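Local coordinates for uncharacterized protein (Bacteroides caccae, PDB 3NO2) that is of unknown function but folds as a six-bladed beta-propeller, in whose crystal structure citric acid, probably an additive, is bound, at residues Gln5-Gly10 with Ser269-Ile274; Pro123-Arg128 with Leu142-Glu147; Ser164-Ser169 with Leu212-Gln217. All blocks are in the same frame, centred on the assembly; numbering follows the deposited sequence.

Contact 1: residues Gln5-Gly10 with Ser269-Ile274; sequences QHLLVG and STICPI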
ATOM      1  N   GLN A   5      11.221   6.269  16.134  1.00 13.14           N
ATOM      2  CA  GLN A   5      10.753   5.878  14.828  1.00 11.60           C
ATOM      3  C   GLN A   5       9.730   6.913  14.341  1.00 10.67           C
ATOM      4  O   GLN A   5       8.883   7.381  15.107  1.00 11.94           O
ATOM      5  CB  GLN A   5      10.138   4.478  14.926  1.00 13.84           C
ATOM      6  CG  GLN A   5      11.163   3.357  15.313  1.00 24.19           C
ATOM      7  CD  GLN A   5      10.497   2.121  15.944  1.00 35.03           C
ATOM      8  OE1 GLN A   5      10.061   1.201  15.238  1.00 44.06           O
ATOM      9  NE2 GLN A   5      10.408   2.104  17.273  1.00 29.21           N
ATOM     10  N   HIS A   6       9.813   7.260  13.064  1.00  8.70           N
ATOM     11  CA  HIS A   6       8.809   8.065  12.406  1.00  7.88           C
ATOM     12  C   HIS A   6       8.157   7.248  11.293  1.00  8.18           C
ATOM     13  O   HIS A   6       8.778   6.370  10.693  1.00  8.81           O
ATOM     14  CB  HIS A   6       9.425   9.344  11.838  1.00  8.59           C
ATOM     15  CG  HIS A   6       9.789  10.332  12.901  1.00  9.68           C
ATOM     16  ND1 HIS A   6      10.849  10.124  13.761  1.00 17.47           N
ATOM     17  CD2 HIS A   6       9.174  11.454  13.319  1.00 12.25           C
ATOM     18  CE1 HIS A   6      10.895  11.131  14.624  1.00 15.72           C
ATOM     19  NE2 HIS A   6       9.896  11.954  14.381  1.00 14.47           N
ATOM     20  N   LEU A   7       6.885   7.560  11.054  1.00  7.63           N
ATOM     21  CA  LEU A   7       6.037   6.814  10.119  1.00  6.73           C
ATOM     22  C   LEU A   7       5.363   7.770   9.170  1.00  6.95           C
ATOM     23  O   LEU A   7       4.646   8.671   9.580  1.00  7.26           O
ATOM     24  CB  LEU A   7       4.982   6.012  10.865  1.00  6.52           C
ATOM     25  CG  LEU A   7       5.532   4.999  11.846  1.00  8.24           C
ATOM     26  CD1 LEU A   7       4.392   4.500  12.788  1.00 10.52           C
ATOM     27  CD2 LEU A   7       6.244   3.837  11.182  1.00 10.20           C
ATOM     28  N   LEU A   8       5.628   7.586   7.901  1.00  6.36           N
ATOM     29  CA  LEU A   8       4.959   8.311   6.808  1.00  6.11           C
ATOM     30  C   LEU A   8       3.640   7.573   6.525  1.00  6.65           C
ATOM     31  O   LEU A   8       3.660   6.366   6.339  1.00  6.46           O
ATOM     32  CB  LEU A   8       5.848   8.346   5.569  1.00  6.73           C
ATOM     33  CG  LEU A   8       5.312   8.978   4.296  1.00  6.34           C
ATOM     34  CD1 LEU A   8       5.074  10.482   4.467  1.00  8.25           C
ATOM     35  CD2 LEU A   8       6.234   8.667   3.112  1.00  7.69           C
ATOM     36  N   VAL A   9       2.544   8.285   6.491  1.00  6.26           N
ATOM     37  CA  VAL A   9       1.198   7.670   6.315  1.00  5.99           C
ATOM     38  C   VAL A   9       0.356   8.499   5.349  1.00  6.43           C
ATOM     39  O   VAL A   9       0.538   9.722   5.187  1.00  6.66           O
ATOM     40  CB  VAL A   9       0.430   7.515   7.651  1.00  5.96           C
ATOM     41  CG1 VAL A   9       1.141   6.475   8.543  1.00  7.37           C
ATOM     42  CG2 VAL A   9       0.245   8.843   8.414  1.00  7.48           C
ATOM     43  N   GLY A  10      -0.636   7.831   4.775  1.00  6.24           N
ATOM     44  CA  GLY A  10      -1.628   8.463   3.967  1.00  5.48           C
ATOM     45  C   GLY A  10      -2.823   7.545   3.850  1.00  6.11           C
ATOM     46  O   GLY A  10      -2.795   6.399   4.346  1.00  5.89           O
ATOM     47  N   SER A 269      -4.471   4.113   4.762  1.00  4.96           N
ATOM     48  CA  SER A 269      -4.396   2.902   3.950  1.00  5.36           C
ATOM     49  C   SER A 269      -2.972   2.546   3.560  1.00  5.47           C
ATOM     50  O   SER A 269      -2.753   1.469   3.015  1.00  4.95           O
ATOM     51  CB  SER A 269      -5.272   2.953   2.706  1.00  6.84           C
ATOM     52  OG  SER A 269      -4.880   4.021   1.863  1.00  8.61           O
ATOM     53  N   THR A 270      -1.992   3.411   3.864  1.00  4.68           N
ATOM     54  CA  THR A 270      -0.610   3.212   3.448  1.00  4.57           C
ATOM     55  C   THR A 270       0.335   3.769   4.503  1.00  4.56           C
ATOM     56  O   THR A 270       0.051   4.790   5.141  1.00  5.43           O
ATOM     57  CB  THR A 270      -0.372   3.812   2.036  1.00  4.70           C
ATOM     58  OG1 THR A 270       1.000   3.685   1.630  1.00  5.62           O
ATOM     59  CG2 THR A 270      -0.774   5.280   1.929  1.00  5.63           C
ATOM     60  N   ILE A 271       1.488   3.119   4.625  1.00  5.47           N
ATOM     61  CA  ILE A 271       2.502   3.463   5.631  1.00  5.75           C
ATOM     62  C   ILE A 271       3.880   3.139   5.126  1.00  5.78           C
ATOM     63  O   ILE A 271       4.054   2.142   4.436  1.00  5.91           O
ATOM     64  CB  ILE A 271       2.228   2.700   6.945  1.00  5.71           C
ATOM     65  CG1 ILE A 271       3.191   3.077   8.046  1.00  7.31           C
ATOM     66  CG2 ILE A 271       2.250   1.178   6.737  1.00  7.81           C
ATOM     67  CD1 ILE A 271       2.696   2.683   9.446  1.00  9.25           C
ATOM     68  N   CYS A 272       4.880   3.920   5.547  1.00  6.88           N
ATOM     69  CA  CYS A 272       6.285   3.582   5.340  1.00  7.18           C
ATOM     70  C   CYS A 272       7.093   4.159   6.506  1.00  7.11           C
ATOM     71  O   CYS A 272       6.952   5.341   6.774  1.00  7.80           O
ATOM     72  CB  CYS A 272       6.812   4.241   4.011  1.00  6.36           C
ATOM     73  SG  CYS A 272       8.369   3.477   3.493  1.00  9.28           S
ATOM     74  N   PRO A 273       7.996   3.386   7.117  1.00  7.13           N
ATOM     75  CA  PRO A 273       8.963   4.052   8.026  1.00  8.76           C
ATOM     76  C   PRO A 273       9.768   5.125   7.303  1.00  9.49           C
ATOM     77  O   PRO A 273      10.075   4.986   6.111  1.00 11.05           O
ATOM     78  CB  PRO A 273       9.888   2.874   8.445  1.00 12.13           C
ATOM     79  CG  PRO A 273       8.978   1.653   8.332  1.00 12.79           C
ATOM     80  CD  PRO A 273       8.206   1.933   7.051  1.00  9.54           C
ATOM     81  N   ILE A 274      10.095   6.217   7.995  1.00  8.74           N
ATOM     82  CA  ILE A 274      10.901   7.299   7.410  1.00  9.07           C
ATOM     83  C   ILE A 274      11.890   7.800   8.438  1.00 12.53           C
ATOM     84  O   ILE A 274      11.611   7.793   9.623  1.00 12.00           O
ATOM     85  CB  ILE A 274       9.972   8.426   6.874  1.00  9.94           C
ATOM     86  CG1 ILE A 274      10.789   9.447   6.052  1.00 11.23           C
ATOM     87  CG2 ILE A 274       9.201   9.151   7.995  1.00  8.75           C
ATOM     88  CD1 ILE A 274       9.937  10.389   5.225  1.00 12.24           C
TER
HETATM   89  O   HOH W   1      12.246   6.263  11.753  0.50 12.18           O
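Leu8 and Cys272 form the middle hydrogen-bonded pair of the antiparallel ladder that closes the propeller ring, where the N-terminal strand 6-10 meets the C-terminal strand 270-274 within one blade. Their reciprocal bonds, Leu8 N to Cys272 O and Cys272 N to Leu8 O, are both 2.8 Å long. Between the ladder's rungs, Ile271 CA lies 3.2 Å from Leu8 O in a CA-H...O contact. At one end the ladder is bulged: Gly10 O accepts from Thr270 N (3.1 Å) and also from Ser269 N (2.9 Å), a classic beta bulge. At the other end a water accepts from His6 N and donates to Ile274 O. Leu7, Val9 and Ile271 share one face of the sheet. Ile271 is extended, with CG1 anti to its backbone N (chi1 -177°), which carries CD1 to within 4.1 Å of Leu7 CD2, while CG1 lies beside Val9 CG1. The other face has Leu8 CB against Ile274 CG2, 4.2 Å apart. In this blade the C-terminal strand is the innermost, and strands 6-10, 16-21 and 26-32 follow outward; Leu8 and Ile274 pack on Ile19 of strand 16-21, whereas Ile271 and Pro273 reach Phe219 of strand 214-220, in the neighbouring blade.

Contact 2: residues Pro123-Arg128 with Leu142-Glu147; sequences PHAQFR and LFATSE
Phe143 lays its ring against the guanidinium group of Arg128, with CE2 over one face of that group and 3.5 Å from Arg128 NH2. The two planes are inclined by 37°, and CE2 is offset toward the rim of the guanidinium. Arg128 CG itself lies 3.7 Å from Phe143 CZ, and the bend at chi2 (-68°) beyond it turns the chain so that the head group also meets the ring. Within its own segment, NH1 and NH2 both donate to His124 O, each at 2.9 Å and in the guanidinium plane, and NH1 also donates to Phe127 O, a grip that should restrict rotation of the group. NH2 sits above the centre of the His124 imidazole; it and His124 NE2 bond citric acid, probably from the crystallisation liquor, while ND1 bonds Glu78. Two backbone bonds join the segments: Phe143 N to Gln126 O at 2.9 Å, nearly straight (171°), and Ala144 N to Ala125 O at 3.0 Å, more bent. Leu142 CD2 packs against Phe127 CB, at the edge of that ring. The second segment is a hairpin end, a type I turn from Phe143 to Ser146 with a G1 bulge opposite Leu142, linking strands 138-142 and 147-151. The first enters strand 131-132, innermost in the same sheet; Phe127 and Gln126 lean on strand 90-95, and His124 and Arg128 on Gln80 of strand 78-84, both in the preceding sheet.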
ATOM      1  N   PRO A 123     -11.279   1.570 -14.067  1.00  8.20           N
ATOM      2  CA  PRO A 123      -9.907   1.582 -13.516  1.00  7.18           C
ATOM      3  C   PRO A 123      -9.892   1.475 -11.997  1.00  7.26           C
ATOM      4  O   PRO A 123      -9.060   0.780 -11.403  1.00  7.04           O
ATOM      5  CB  PRO A 123      -9.348   2.917 -14.032  1.00  8.96           C
ATOM      6  CG  PRO A 123     -10.024   3.090 -15.355  1.00  8.03           C
ATOM      7  CD  PRO A 123     -11.450   2.635 -15.087  1.00  9.08           C
ATOM      8  N   HIS A 124     -10.852   2.095 -11.317  1.00  6.70           N
ATOM      9  CA  HIS A 124     -10.883   2.063  -9.886  1.00  6.01           C
ATOM     10  C   HIS A 124     -11.045   0.623  -9.331  1.00  6.50           C
ATOM     11  O   HIS A 124     -10.703   0.392  -8.186  1.00  7.33           O
ATOM     12  CB  HIS A 124     -12.058   2.925  -9.349  1.00  7.28           C
ATOM     13  CG  HIS A 124     -11.918   3.371  -7.953  1.00  7.24           C
ATOM     14  ND1 HIS A 124     -10.887   4.184  -7.538  1.00  7.61           N
ATOM     15  CD2 HIS A 124     -12.716   3.203  -6.872  1.00  8.16           C
ATOM     16  CE1 HIS A 124     -11.051   4.477  -6.259  1.00  8.15           C
ATOM     17  NE2 HIS A 124     -12.172   3.912  -5.829  1.00  8.97           N
ATOM     18  N   ALA A 125     -11.626  -0.282 -10.112  1.00  6.26           N
ATOM     19  CA  ALA A 125     -11.849  -1.656  -9.712  1.00  6.71           C
ATOM     20  C   ALA A 125     -10.692  -2.573 -10.024  1.00  6.30           C
ATOM     21  O   ALA A 125     -10.823  -3.796  -9.883  1.00  6.46           O
ATOM     22  CB  ALA A 125     -13.166  -2.186 -10.369  1.00  7.90           C
ATOM     23  N   GLN A 126      -9.571  -2.024 -10.478  1.00  6.22           N
ATOM     24  CA  GLN A 126      -8.360  -2.788 -10.784  1.00  5.76           C
ATOM     25  C   GLN A 126      -7.507  -2.949  -9.528  1.00  5.81           C
ATOM     26  O   GLN A 126      -7.860  -3.715  -8.630  1.00  6.44           O
ATOM     27  CB  GLN A 126      -7.601  -2.193 -11.971  1.00  6.29           C
ATOM     28  CG  GLN A 126      -8.433  -2.260 -13.269  1.00  6.24           C
ATOM     29  CD  GLN A 126      -7.779  -1.569 -14.445  1.00  5.98           C
ATOM     30  OE1 GLN A 126      -6.622  -1.148 -14.379  1.00  6.11           O
ATOM     31  NE2 GLN A 126      -8.531  -1.418 -15.546  1.00  7.36           N
ATOM     32  N   PHE A 127      -6.393  -2.225  -9.410  1.00  6.02           N
ATOM     33  CA  PHE A 127      -5.449  -2.456  -8.329  1.00  5.05           C
ATOM     34  C   PHE A 127      -5.205  -1.209  -7.510  1.00  4.52           C
ATOM     35  O   PHE A 127      -5.568  -0.070  -7.864  1.00  5.61           O
ATOM     36  CB  PHE A 127      -4.128  -2.991  -8.865  1.00  5.44           C
ATOM     37  CG  PHE A 127      -3.494  -2.127  -9.923  1.00  6.33           C
ATOM     38  CD1 PHE A 127      -2.743  -1.003  -9.598  1.00  5.87           C
ATOM     39  CD2 PHE A 127      -3.703  -2.418 -11.272  1.00  7.34           C
ATOM     40  CE1 PHE A 127      -2.145  -0.236 -10.623  1.00  7.95           C
ATOM     41  CE2 PHE A 127      -3.098  -1.660 -12.253  1.00  8.74           C
ATOM     42  CZ  PHE A 127      -2.343  -0.597 -11.905  1.00  7.22           C
ATOM     43  N   ARG A 128      -4.534  -1.426  -6.366  1.00  5.32           N
ATOM     44  CA  ARG A 128      -3.977  -0.353  -5.562  1.00  4.48           C
ATOM     45  C   ARG A 128      -2.455  -0.494  -5.580  1.00  5.43           C
ATOM     46  O   ARG A 128      -1.801   0.205  -6.391  1.00  5.99           O
ATOM     47  CB  ARG A 128      -4.599  -0.309  -4.173  1.00  5.68           C
ATOM     48  CG  ARG A 128      -6.085  -0.005  -4.226  1.00  5.77           C
ATOM     49  CD  ARG A 128      -6.392   1.415  -4.699  1.00  5.50           C
ATOM     50  NE  ARG A 128      -7.839   1.661  -4.782  1.00  5.61           N
ATOM     51  CZ  ARG A 128      -8.621   1.366  -5.794  1.00  7.05           C
ATOM     52  NH1 ARG A 128      -8.141   0.854  -6.901  1.00  7.35           N
ATOM     53  NH2 ARG A 128      -9.937   1.522  -5.656  1.00  7.64           N
ATOM     54  N   LEU A 142      -6.065  -7.567  -7.598  1.00  6.20           N
ATOM     55  CA  LEU A 142      -7.199  -6.942  -8.292  1.00  5.93           C
ATOM     56  C   LEU A 142      -8.473  -7.065  -7.508  1.00  5.84           C
ATOM     57  O   LEU A 142      -8.839  -8.136  -7.043  1.00  6.83           O
ATOM     58  CB  LEU A 142      -7.398  -7.556  -9.681  1.00  6.14           C
ATOM     59  CG  LEU A 142      -6.228  -7.358 -10.658  1.00  6.84           C
ATOM     60  CD1 LEU A 142      -6.432  -8.292 -11.903  1.00 10.08           C
ATOM     61  CD2 LEU A 142      -6.071  -5.900 -11.095  1.00  7.55           C
ATOM     62  N   PHE A 143      -9.152  -5.932  -7.364  1.00  5.63           N
ATOM     63  CA  PHE A 143     -10.410  -5.838  -6.631  1.00  5.52           C
ATOM     64  C   PHE A 143     -11.536  -6.627  -7.301  1.00  5.42           C
ATOM     65  O   PHE A 143     -12.142  -7.501  -6.687  1.00  6.05           O
ATOM     66  CB  PHE A 143     -10.905  -4.400  -6.529  1.00  5.57           C
ATOM     67  CG  PHE A 143     -10.267  -3.517  -5.465  1.00  5.88           C
ATOM     68  CD1 PHE A 143      -9.053  -3.763  -4.880  1.00  7.14           C
ATOM     69  CD2 PHE A 143     -10.975  -2.396  -5.060  1.00  7.64           C
ATOM     70  CE1 PHE A 143      -8.563  -2.879  -3.905  1.00  7.17           C
ATOM     71  CE2 PHE A 143     -10.469  -1.527  -4.111  1.00 10.10           C
ATOM     72  CZ  PHE A 143      -9.254  -1.765  -3.565  1.00  6.88           C
ATOM     73  N   ALA A 144     -11.853  -6.302  -8.551  1.00  6.21           N
ATOM     74  CA  ALA A 144     -13.116  -6.760  -9.140  1.00  6.27           C
ATOM     75  C   ALA A 144     -13.178  -8.282  -9.119  1.00  7.10           C
ATOM     76  O   ALA A 144     -14.238  -8.854  -8.839  1.00  7.43           O
ATOM     77  CB  ALA A 144     -13.269  -6.283 -10.590  1.00  6.09           C
ATOM     78  N   THR A 145     -12.062  -8.946  -9.422  1.00  7.69           N
ATOM     79  CA  THR A 145     -11.949 -10.393  -9.651  1.00  7.43           C
ATOM     80  C   THR A 145     -11.316 -11.102  -8.446  1.00  7.69           C
ATOM     81  O   THR A 145     -11.124 -12.335  -8.503  1.00  8.77           O
ATOM     82  CB  THR A 145     -11.153 -10.660 -10.902  1.00  7.66           C
ATOM     83  OG1 THR A 145      -9.885  -9.958 -10.769  1.00  9.83           O
ATOM     84  CG2 THR A 145     -11.836 -10.089 -12.139  1.00  9.95           C
ATOM     85  N   SER A 146     -11.051 -10.404  -7.345  1.00  7.25           N
ATOM     86  CA  SER A 146     -10.477 -10.970  -6.127  1.00  7.56           C
ATOM     87  C   SER A 146      -9.321 -11.911  -6.385  1.00  8.16           C
ATOM     88  O   SER A 146      -9.408 -13.083  -6.017  1.00 10.76           O
ATOM     89  CB  SER A 146     -11.530 -11.745  -5.317  1.00  8.33           C
ATOM     90  OG  SER A 146     -12.678 -10.940  -5.122  1.00 10.33           O
ATOM     91  N   GLU A 147      -8.307 -11.423  -7.085  0.50  6.85           N
ATOM     92  CA  GLU A 147      -7.145 -12.225  -7.464  0.50  5.64           C
ATOM     93  C   GLU A 147      -5.859 -11.492  -7.195  0.50  4.76           C
ATOM     94  O   GLU A 147      -5.839 -10.289  -6.904  0.50  4.34           O
ATOM     95  CB  GLU A 147      -7.191 -12.641  -8.925  0.50  9.53           C
ATOM     96  CG  GLU A 147      -7.159 -11.527  -9.906  0.50 12.86           C
ATOM     97  CD  GLU A 147      -7.367 -12.021 -11.350  0.50 12.53           C
ATOM     98  OE1 GLU A 147      -6.844 -13.100 -11.712  0.50 18.14           O
ATOM     99  OE2 GLU A 147      -8.071 -11.322 -12.107  0.50 12.91           O
TER

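Contact 3: residues Ser164-Ser169 with Leu212-Gln217; sequences SGTPFS and LFFVAQ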
ATOM      1  N   SER A 164      -9.987 -13.526  -1.929  0.50  8.77           N
ATOM      2  CA  SER A 164     -11.316 -13.106  -1.541  0.50  8.04           C
ATOM      3  C   SER A 164     -11.243 -11.630  -1.316  0.50  8.23           C
ATOM      4  O   SER A 164     -10.157 -11.041  -1.281  0.50  8.88           O
ATOM      5  CB  SER A 164     -11.740 -13.809  -0.276  0.50  6.22           C
ATOM      6  OG  SER A 164     -10.934 -13.431   0.857  0.50  7.86           O
ATOM      7  N   GLY A 165     -12.404 -11.018  -1.192  1.00  7.23           N
ATOM      8  CA  GLY A 165     -12.468  -9.617  -0.937  1.00  6.52           C
ATOM      9  C   GLY A 165     -11.950  -8.763  -2.066  1.00  7.45           C
ATOM     10  O   GLY A 165     -12.229  -8.995  -3.244  1.00  7.76           O
ATOM     11  N   THR A 166     -11.201  -7.722  -1.691  1.00  5.86           N
ATOM     12  CA  THR A 166     -10.687  -6.719  -2.595  1.00  6.52           C
ATOM     13  C   THR A 166      -9.195  -6.549  -2.324  1.00  5.98           C
ATOM     14  O   THR A 166      -8.757  -5.637  -1.593  1.00  6.42           O
ATOM     15  CB  THR A 166     -11.467  -5.389  -2.457  1.00  6.63           C
ATOM     16  OG1 THR A 166     -11.660  -5.040  -1.070  1.00  7.83           O
ATOM     17  CG2 THR A 166     -12.837  -5.521  -3.113  1.00  9.36           C
ATOM     18  N   PRO A 167      -8.390  -7.425  -2.943  1.00  5.44           N
ATOM     19  CA  PRO A 167      -6.946  -7.430  -2.646  1.00  5.83           C
ATOM     20  C   PRO A 167      -6.292  -6.071  -2.940  1.00  5.39           C
ATOM     21  O   PRO A 167      -6.490  -5.492  -4.009  1.00  5.69           O
ATOM     22  CB  PRO A 167      -6.409  -8.520  -3.534  1.00  6.22           C
ATOM     23  CG  PRO A 167      -7.613  -9.494  -3.632  1.00  7.46           C
ATOM     24  CD  PRO A 167      -8.821  -8.628  -3.670  1.00  6.00           C
ATOM     25  N   PHE A 168      -5.521  -5.579  -1.966  1.00  5.69           N
ATOM     26  CA  PHE A 168      -5.010  -4.212  -1.927  1.00  5.29           C
ATOM     27  C   PHE A 168      -3.504  -4.075  -2.136  1.00  5.65           C
ATOM     28  O   PHE A 168      -3.055  -3.063  -2.700  1.00  5.62           O
ATOM     29  CB  PHE A 168      -5.442  -3.583  -0.585  1.00  6.13           C
ATOM     30  CG  PHE A 168      -4.929  -2.181  -0.367  1.00  5.81           C
ATOM     31  CD1 PHE A 168      -5.652  -1.084  -0.806  1.00  5.66           C
ATOM     32  CD2 PHE A 168      -3.724  -1.939   0.253  1.00  4.53           C
ATOM     33  CE1 PHE A 168      -5.184   0.221  -0.643  1.00  7.14           C
ATOM     34  CE2 PHE A 168      -3.263  -0.649   0.397  1.00  4.87           C
ATOM     35  CZ  PHE A 168      -3.977   0.414  -0.073  1.00  5.64           C
ATOM     36  N   SER A 169      -2.709  -5.041  -1.675  1.00  5.51           N
ATOM     37  CA  SER A 169      -1.270  -4.914  -1.666  1.00  5.47           C
ATOM     38  C   SER A 169      -0.644  -6.257  -1.382  1.00  5.72           C
ATOM     39  O   SER A 169      -1.375  -7.209  -0.963  1.00  8.43           O
ATOM     40  CB  SER A 169      -0.858  -3.898  -0.609  1.00  6.34           C
ATOM     41  OG  SER A 169       0.561  -3.709  -0.608  1.00  5.38           O
ATOM     42  N   LEU A 212     -10.827  -5.990  12.330  1.00  8.18           N
ATOM     43  CA  LEU A 212     -10.324  -5.614  11.000  1.00  8.17           C
ATOM     44  C   LEU A 212     -11.462  -5.174  10.112  1.00  8.00           C
ATOM     45  O   LEU A 212     -12.466  -5.885   9.972  1.00  8.32           O
ATOM     46  CB  LEU A 212      -9.570  -6.751  10.357  1.00  7.93           C
ATOM     47  CG  LEU A 212      -8.296  -7.218  11.109  1.00  8.91           C
ATOM     48  CD1 LEU A 212      -7.683  -8.476  10.472  1.00 10.23           C
ATOM     49  CD2 LEU A 212      -7.246  -6.079  11.221  1.00 10.01           C
ATOM     50  N   PHE A 213     -11.309  -3.965   9.571  1.00  6.77           N
ATOM     51  CA  PHE A 213     -12.255  -3.383   8.609  1.00  6.62           C
ATOM     52  C   PHE A 213     -11.717  -3.660   7.199  1.00  6.99           C
ATOM     53  O   PHE A 213     -11.670  -4.823   6.809  1.00  7.56           O
ATOM     54  CB  PHE A 213     -12.451  -1.913   8.960  1.00  6.91           C
ATOM     55  CG  PHE A 213     -13.210  -1.732  10.250  1.00  7.24           C
ATOM     56  CD1 PHE A 213     -14.597  -1.688  10.226  1.00 13.39           C
ATOM     57  CD2 PHE A 213     -12.604  -1.744  11.462  1.00  8.99           C
ATOM     58  CE1 PHE A 213     -15.335  -1.577  11.432  1.00 16.71           C
ATOM     59  CE2 PHE A 213     -13.341  -1.629  12.635  1.00 10.91           C
ATOM     60  CZ  PHE A 213     -14.669  -1.548  12.613  1.00 14.09           C
ATOM     61  N   PHE A 214     -11.242  -2.646   6.464  1.00  6.06           N
ATOM     62  CA  PHE A 214     -10.619  -2.909   5.161  1.00  5.46           C
ATOM     63  C   PHE A 214      -9.146  -3.082   5.438  1.00  6.36           C
ATOM     64  O   PHE A 214      -8.471  -2.144   5.882  1.00  6.15           O
ATOM     65  CB  PHE A 214     -10.883  -1.713   4.233  1.00  6.09           C
ATOM     66  CG  PHE A 214     -10.280  -1.821   2.859  1.00  6.38           C
ATOM     67  CD1 PHE A 214      -8.930  -1.607   2.674  1.00  6.86           C
ATOM     68  CD2 PHE A 214     -11.076  -2.130   1.769  1.00  7.47           C
ATOM     69  CE1 PHE A 214      -8.379  -1.718   1.414  1.00  6.49           C
ATOM     70  CE2 PHE A 214     -10.535  -2.212   0.511  1.00  6.34           C
ATOM     71  CZ  PHE A 214      -9.205  -2.031   0.309  1.00  6.68           C
ATOM     72  N   VAL A 215      -8.625  -4.261   5.174  1.00  5.65           N
ATOM     73  CA  VAL A 215      -7.210  -4.581   5.430  1.00  4.92           C
ATOM     74  C   VAL A 215      -6.424  -4.008   4.248  1.00  5.30           C
ATOM     75  O   VAL A 215      -6.465  -4.542   3.125  1.00  5.80           O
ATOM     76  CB  VAL A 215      -6.938  -6.050   5.671  1.00  5.22           C
ATOM     77  CG1 VAL A 215      -5.433  -6.310   5.841  1.00  7.20           C
ATOM     78  CG2 VAL A 215      -7.731  -6.533   6.875  1.00  7.17           C
ATOM     79  N   ALA A 216      -5.780  -2.866   4.497  1.00  5.21           N
ATOM     80  CA  ALA A 216      -5.004  -2.084   3.509  1.00  5.11           C
ATOM     81  C   ALA A 216      -3.519  -2.489   3.666  1.00  4.83           C
ATOM     82  O   ALA A 216      -3.194  -3.666   3.877  1.00  5.91           O
ATOM     83  CB  ALA A 216      -5.309  -0.598   3.606  1.00  5.80           C
ATOM     84  N   GLN A 217      -2.576  -1.563   3.595  1.00  5.49           N
ATOM     85  CA  GLN A 217      -1.189  -1.986   3.513  1.00  4.65           C
ATOM     86  C   GLN A 217      -0.746  -2.737   4.763  1.00  5.78           C
ATOM     87  O   GLN A 217      -1.044  -2.337   5.914  1.00  5.40           O
ATOM     88  CB  GLN A 217      -0.257  -0.795   3.277  1.00  6.02           C
ATOM     89  CG  GLN A 217       1.160  -1.196   2.874  1.00  5.71           C
ATOM     90  CD  GLN A 217       2.018  -0.026   2.452  1.00  5.25           C
ATOM     91  OE1 GLN A 217       1.511   1.095   2.298  1.00  5.71           O
ATOM     92  NE2 GLN A 217       3.304  -0.280   2.188  1.00  6.41           N
TER
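Phe168 turns one side of its ring toward strand 214-217, where Phe214, Ala216 and Gln217 N all meet it. Its CG is anti to the backbone N, which sends the ring across to that strand. Ala216 CB sits over the face, 3.9 Å from the Phe168 ring centroid and only 15° off the normal, a CH-pi contact displaced toward the rim. Farther along the same ring, CE2 comes within 3.4 Å of Gln217 N, so the phenyl group lies along the peptide between these two residues as well as on the methyl group.

Phe214 meets the same side of Phe168, nearer CG and CD1. The two planes stand at 90° with centroids 5.7 Å apart, and the nearest atoms are Phe168 CD1 and Phe214 CE1, at 3.6 Å. Phe168 CD1 lies near the plane of the Phe214 ring, at its edge. Across CZ from that contact, Thr166 OG1 approaches Phe214 CE2 obliquely, to 3.4 Å, and is hydrogen-bonded to Asp184.

The contact joins two successive blades of the propeller: residues 164-169 lead into strand 169-172, innermost in one sheet, and strand 214-220 is innermost in the next. The touching parts run almost the same way, 16° apart, the first being the approach to an innermost strand.

Gln217 adds its CB, 4.2 Å from Phe168 CE2, and its extended chain carries the amide beyond the ring. There OE1 accepts from Thr270 OG1, Ile271 N and Gln129 NE2, three donors on one oxygen. Ser169 OG, 4.3 Å from Gln217 CG, bonds instead to Gln129 OE1, so the Gln129 amide bridges Ser169 and Gln217.

Contact 1 closes the ring, and the chain between its two strands contains contacts 2 and 3, which follow one another in sequence. Contacts 2 and 3 have centres 11 Å apart and touch directly: Ser146 OG lies 2.7 Å from Gly165 O, and Phe143 CD1 packs 3.2 Å from Pro167 O. Contacts 1 and 3, centres 18 Å apart, meet at the Gln217 amide bonds and where Ser269 O packs on Phe168 CE2 and on Ala216 CB (3.3 Å). Contacts 1 and 2 lie on opposite sides of the chain's centre, nearest atoms about 7 Å apart. The side chains of His124 and Phe168 come to about 3 Å, and that of Ser269 to about 5 Å, from bound citric acid, which may mark a pocket; no natural ligand is known.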